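Local coordinates for lipoprotein LpqN (Mycobacterium tuberculosis, PDB 6E5F), which is a lipid-binding lipoprotein that supports cell envelope biogenesis, interacts with the periplasmic domains of the mycolate transporters MmpL3 and MmpL11, and acts as a virulence factor, at residues T84-V89 with Q223-P228. Numbering follows the deposited sequence.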
loop_
_atom_site.group_PDB
_atom_site.type_symbol
_atom_site.label_atom_id
_atom_site.label_comp_id
_atom_site.label_asym_id
_atom_site.label_seq_id
_atom_site.Cartn_x
_atom_site.Cartn_y
_atom_site.Cartn_z
ATOM N N THR A 84 9.894 12.362 -2.924
ATOM C CA THR A 84 9.206 12.410 -4.207
ATOM C C THR A 84 9.057 10.977 -4.700
ATOM O O THR A 84 10.057 10.281 -4.905
ATOM C CB THR A 84 9.984 13.244 -5.221
ATOM O OG1 THR A 84 10.249 14.545 -4.678
ATOM C CG2 THR A 84 9.191 13.394 -6.516
ATOM N N ILE A 85 7.816 10.541 -4.884
ATOM C CA ILE A 85 7.507 9.161 -5.247
ATOM C C ILE A 85 6.832 9.195 -6.610
ATOM O O ILE A 85 5.706 9.690 -6.741
ATOM C CB ILE A 85 6.626 8.485 -4.196
ATOM C CG1 ILE A 85 7.363 8.437 -2.854
ATOM C CG2 ILE A 85 6.253 7.075 -4.645
ATOM C CD1 ILE A 85 6.483 8.129 -1.678
ATOM N N ASP A 86 7.524 8.678 -7.623
ATOM C CA ASP A 86 7.026 8.673 -8.999
ATOM C C ASP A 86 6.446 7.288 -9.277
ATOM O O ASP A 86 7.162 6.362 -9.662
ATOM C CB ASP A 86 8.151 9.024 -9.968
ATOM C CG ASP A 86 7.692 9.040 -11.415
ATOM O OD1 ASP A 86 6.779 9.826 -11.742
ATOM O OD2 ASP A 86 8.252 8.272 -12.226
ATOM N N LEU A 87 5.134 7.153 -9.072
ATOM C CA LEU A 87 4.422 5.929 -9.423
ATOM C C LEU A 87 4.017 5.977 -10.895
ATOM O O LEU A 87 3.552 7.014 -11.376
ATOM C CB LEU A 87 3.152 5.789 -8.586
ATOM C CG LEU A 87 3.124 5.054 -7.238
ATOM C CD1 LEU A 87 4.317 4.132 -7.012
ATOM C CD2 LEU A 87 2.973 6.043 -6.089
ATOM N N PRO A 88 4.160 4.879 -11.629
ATOM C CA PRO A 88 3.711 4.864 -13.022
ATOM C C PRO A 88 2.207 4.656 -13.120
ATOM O O PRO A 88 1.558 4.137 -12.210
ATOM C CB PRO A 88 4.456 3.661 -13.609
ATOM C CG PRO A 88 4.550 2.716 -12.458
ATOM C CD PRO A 88 4.755 3.586 -11.237
ATOM N N VAL A 89 1.661 5.081 -14.254
ATOM C CA VAL A 89 0.266 4.811 -14.596
ATOM C C VAL A 89 0.269 3.761 -15.700
ATOM O O VAL A 89 0.502 4.101 -16.869
ATOM C CB VAL A 89 -0.465 6.087 -15.038
ATOM C CG1 VAL A 89 -1.906 5.761 -15.414
ATOM C CG2 VAL A 89 -0.423 7.132 -13.941
ATOM N N GLN A 223 9.100 0.421 -12.488
ATOM C CA GLN A 223 9.233 1.803 -12.933
ATOM C C GLN A 223 9.172 2.832 -11.811
ATOM O O GLN A 223 9.468 4.008 -12.061
ATOM C CB GLN A 223 8.156 2.142 -13.977
ATOM C CG GLN A 223 8.189 1.249 -15.207
ATOM C CD GLN A 223 7.223 1.690 -16.291
ATOM O OE1 GLN A 223 6.668 2.786 -16.238
ATOM N NE2 GLN A 223 7.015 0.829 -17.282
ATOM N N THR A 224 8.809 2.443 -10.593
ATOM C CA THR A 224 8.680 3.416 -9.517
ATOM C C THR A 224 10.053 3.912 -9.086
ATOM O O THR A 224 10.977 3.121 -8.877
ATOM C CB THR A 224 7.958 2.801 -8.318
ATOM O OG1 THR A 224 6.617 2.468 -8.685
ATOM C CG2 THR A 224 7.922 3.781 -7.156
ATOM N N THR A 225 10.182 5.227 -8.948
ATOM C CA THR A 225 11.368 5.842 -8.375
ATOM C C THR A 225 10.967 6.560 -7.094
ATOM O O THR A 225 9.869 7.119 -6.999
ATOM C CB THR A 225 12.002 6.840 -9.347
ATOM O OG1 THR A 225 11.157 7.991 -9.478
ATOM C CG2 THR A 225 12.210 6.206 -10.714
ATOM N N ILE A 226 11.855 6.525 -6.105
ATOM C CA ILE A 226 11.649 7.193 -4.830
ATOM C C ILE A 226 12.921 7.961 -4.528
ATOM O O ILE A 226 13.998 7.363 -4.418
ATOM C CB ILE A 226 11.348 6.201 -3.694
ATOM C CG1 ILE A 226 10.078 5.414 -4.006
ATOM C CG2 ILE A 226 11.209 6.940 -2.366
ATOM C CD1 ILE A 226 9.771 4.321 -3.003
ATOM N N THR A 227 12.802 9.270 -4.385
ATOM C CA THR A 227 13.950 10.128 -4.101
ATOM C C THR A 227 13.684 10.883 -2.809
ATOM O O THR A 227 12.784 11.744 -2.776
ATOM C CB THR A 227 14.157 11.104 -5.258
ATOM O OG1 THR A 227 14.158 10.382 -6.496
ATOM C CG2 THR A 227 15.478 11.852 -5.111
ATOM N N PRO A 228 14.416 10.608 -1.721
ATOM C CA PRO A 228 14.150 11.295 -0.454
ATOM C C PRO A 228 14.549 12.767 -0.488
ATOM O O PRO A 228 13.798 13.586 0.039
ATOM C CB PRO A 228 15.020 10.526 0.547
ATOM C CG PRO A 228 16.135 9.996 -0.265
ATOM C CD PRO A 228 15.545 9.663 -1.601
HETATM O O HOH W 1 11.335 10.135 -7.539
HETATM O O HOH W 2 12.966 14.705 -4.557
HETATM O O HOH W 3 7.338 5.878 -12.812
#
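A two-stranded antiparallel sheet, formed by strand 84-86 and the C-terminal strand 225-227, illustrates how a chain end can be sewn to a distant part of the sequence. T84 and T227 form one hydrogen-bonded pair, T84 N reaching T227 O at 3.0 Å and T227 N returning the bond to T84 O. In the second pair D86 N reaches T225 O at 2.9 Å, whereas the return bond from T225 N to D86 O is weak, 3.3 Å. On the outer face, T225 OG1 sits between its backbone N and carbonyl carbon (chi1 70°), which brings it to 3.2 Å from D86 CB; a water links this hydroxyl to T84 O. On the inner one, I85 and I226 run side by side, CG1 of I85 4.2 Å from CG2 of I226. Beyond the strands, L87 CD1 packs 3.3 Å from T224 OG1, whose hydrogen bond goes back to I220 O of helix 210-223, and P88 CB approaches Q223 OE1 at 3.5 Å. The isoleucine face rests on the large sheet: I85 and I226 both meet I190 of strand 179-192, and I226 also touches V188 of that strand and F165 of strand 165-176. Strand 225-227 begins just one residue past helix 210-223.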